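Side-chain contact in molybdenum cofactor biosynthesis protein (Pyrococcus furiosus, PDB 1XI8), which probably acts as a molybdopterin molybdotransferase of the MoeA family in molybdenum cofactor biosynthesis: residues Arg229-Pro234 against Lys324-Lys329. Residues are numbered along the deposited sequence; the frame is centred on the assembly and turned at random.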
loop_
_atom_site.group_PDB
_atom_site.type_symbol
_atom_site.label_atom_id
_atom_site.label_comp_id
_atom_site.label_asym_id
_atom_site.label_seq_id
_atom_site.Cartn_x
_atom_site.Cartn_y
_atom_site.Cartn_z
ATOM N N ARG A 229 6.151 1.612 7.206
ATOM C CA ARG A 229 5.588 1.519 5.866
ATOM C C ARG A 229 6.679 1.336 4.822
ATOM O O ARG A 229 6.449 0.726 3.775
ATOM C CB ARG A 229 4.750 2.762 5.548
ATOM C CG ARG A 229 4.262 2.856 4.111
ATOM C CD ARG A 229 3.214 3.951 3.929
ATOM N NE ARG A 229 2.752 4.043 2.541
ATOM C CZ ARG A 229 1.809 3.273 1.994
ATOM N NH1 ARG A 229 1.196 2.328 2.700
ATOM N NH2 ARG A 229 1.474 3.445 0.724
ATOM N N TYR A 230 7.867 1.858 5.105
ATOM C CA TYR A 230 8.961 1.788 4.131
ATOM C C TYR A 230 10.188 1.000 4.581
ATOM O O TYR A 230 11.295 1.525 4.636
ATOM C CB TYR A 230 9.328 3.184 3.594
ATOM C CG TYR A 230 8.251 3.726 2.692
ATOM C CD1 TYR A 230 8.132 3.287 1.381
ATOM C CD2 TYR A 230 7.330 4.648 3.162
ATOM C CE1 TYR A 230 7.137 3.763 0.552
ATOM C CE2 TYR A 230 6.330 5.131 2.348
ATOM C CZ TYR A 230 6.235 4.686 1.044
ATOM O OH TYR A 230 5.234 5.182 0.241
ATOM N N PHE A 231 9.944 -0.269 4.894
ATOM C CA PHE A 231 10.962 -1.320 5.007
ATOM C C PHE A 231 11.768 -1.414 6.296
ATOM O O PHE A 231 12.382 -2.439 6.554
ATOM C CB PHE A 231 11.883 -1.297 3.784
ATOM C CG PHE A 231 11.151 -1.062 2.504
ATOM C CD1 PHE A 231 10.172 -1.939 2.088
ATOM C CD2 PHE A 231 11.426 0.046 1.722
ATOM C CE1 PHE A 231 9.487 -1.714 0.914
ATOM C CE2 PHE A 231 10.744 0.274 0.549
ATOM C CZ PHE A 231 9.779 -0.605 0.143
ATOM N N GLY A 232 11.765 -0.367 7.109
ATOM C CA GLY A 232 12.575 -0.362 8.328
ATOM C C GLY A 232 11.894 -0.796 9.618
ATOM O O GLY A 232 10.698 -1.055 9.657
ATOM N N GLU A 233 12.692 -0.891 10.677
ATOM C CA GLU A 233 12.196 -1.188 12.011
ATOM C C GLU A 233 12.446 0.041 12.887
ATOM O O GLU A 233 13.594 0.405 13.134
ATOM C CB GLU A 233 12.891 -2.427 12.582
ATOM C CG GLU A 233 12.536 -2.726 14.050
ATOM C CD GLU A 233 13.166 -4.014 14.586
ATOM O OE1 GLU A 233 13.845 -4.735 13.805
ATOM O OE2 GLU A 233 12.976 -4.307 15.794
ATOM N N PRO A 234 11.379 0.701 13.343
ATOM C CA PRO A 234 11.583 1.895 14.157
ATOM C C PRO A 234 11.975 1.576 15.604
ATOM O O PRO A 234 11.459 0.644 16.209
ATOM C CB PRO A 234 10.225 2.600 14.104
ATOM C CG PRO A 234 9.248 1.541 13.801
ATOM C CD PRO A 234 9.956 0.394 13.134
ATOM N N LYS A 324 17.238 2.037 -0.719
ATOM C CA LYS A 324 18.627 1.756 -1.087
ATOM C C LYS A 324 19.244 0.726 -0.143
ATOM O O LYS A 324 19.919 -0.201 -0.595
ATOM C CB LYS A 324 19.471 3.037 -1.097
ATOM N N LEU A 325 18.998 0.888 1.159
ATOM C CA LEU A 325 19.510 -0.032 2.176
ATOM C C LEU A 325 19.013 -1.466 2.046
ATOM O O LEU A 325 19.793 -2.402 2.186
ATOM C CB LEU A 325 19.172 0.469 3.578
ATOM C CG LEU A 325 20.079 1.549 4.141
ATOM C CD1 LEU A 325 19.686 1.825 5.566
ATOM C CD2 LEU A 325 21.529 1.109 4.048
ATOM N N VAL A 326 17.717 -1.637 1.806
ATOM C CA VAL A 326 17.149 -2.972 1.672
ATOM C C VAL A 326 17.181 -3.467 0.232
ATOM O O VAL A 326 16.950 -4.645 -0.023
ATOM C CB VAL A 326 15.705 -3.056 2.208
ATOM C CG1 VAL A 326 15.691 -2.787 3.678
ATOM C CG2 VAL A 326 14.774 -2.083 1.460
ATOM N N GLY A 327 17.477 -2.567 -0.700
ATOM C CA GLY A 327 17.497 -2.908 -2.121
ATOM C C GLY A 327 16.110 -3.158 -2.697
ATOM O O GLY A 327 15.932 -4.045 -3.527
ATOM N N ALA A 328 15.128 -2.372 -2.263
ATOM C CA ALA A 328 13.755 -2.532 -2.730
ATOM C C ALA A 328 13.518 -1.962 -4.122
ATOM O O ALA A 328 13.962 -0.856 -4.435
ATOM C CB ALA A 328 12.772 -1.919 -1.738
ATOM N N LYS A 329 12.811 -2.734 -4.945
ATOM C CA LYS A 329 12.426 -2.339 -6.298
ATOM C C LYS A 329 10.940 -1.943 -6.366
ATOM O O LYS A 329 10.100 -2.504 -5.654
ATOM C CB LYS A 329 12.698 -3.492 -7.277
ATOM C CG LYS A 329 14.039 -3.454 -8.032
ATOM C CD LYS A 329 15.289 -3.370 -7.142
ATOM C CE LYS A 329 16.574 -3.378 -8.012
ATOM N NZ LYS A 329 17.819 -2.889 -7.317
#
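F231 reaches across to V326 and A328, and the contact can be traced outward along its side chain. At the base, F231 CB lies 3.8 Å from V326 CG2, with V326 CG1 slightly farther from the same carbon. The next atom, F231 CG, is 3.9 Å from V326 CG2, and F231 CD2 still touches that methyl, which meets the ring obliquely; the two side chains cross at about a right angle. Beyond CD2 the partner changes. Each segment spans the end of a helix: 229-234, within the probable molybdopterin-binding domain, runs from the last residue of helix 219-229 into strand 233-239, an outermost strand of the domain's mixed sheet, and 324-329 carries the chain out of helix 307-326, where G327, with positive phi, turns it from V326 to A328. At the far rim, F231 CE2 lies 3.8 Å from A328 CB, and CZ is equally near. This methyl sits over one face in a CH-pi contact, 4.0 Å from the ring centroid and 22° off the ring normal. With chi1 at -41°, F231 CG stands anti to its own carbonyl carbon, which carries the ring out toward A328. I167 and Y331 also touch F231, while P190 packs on V326.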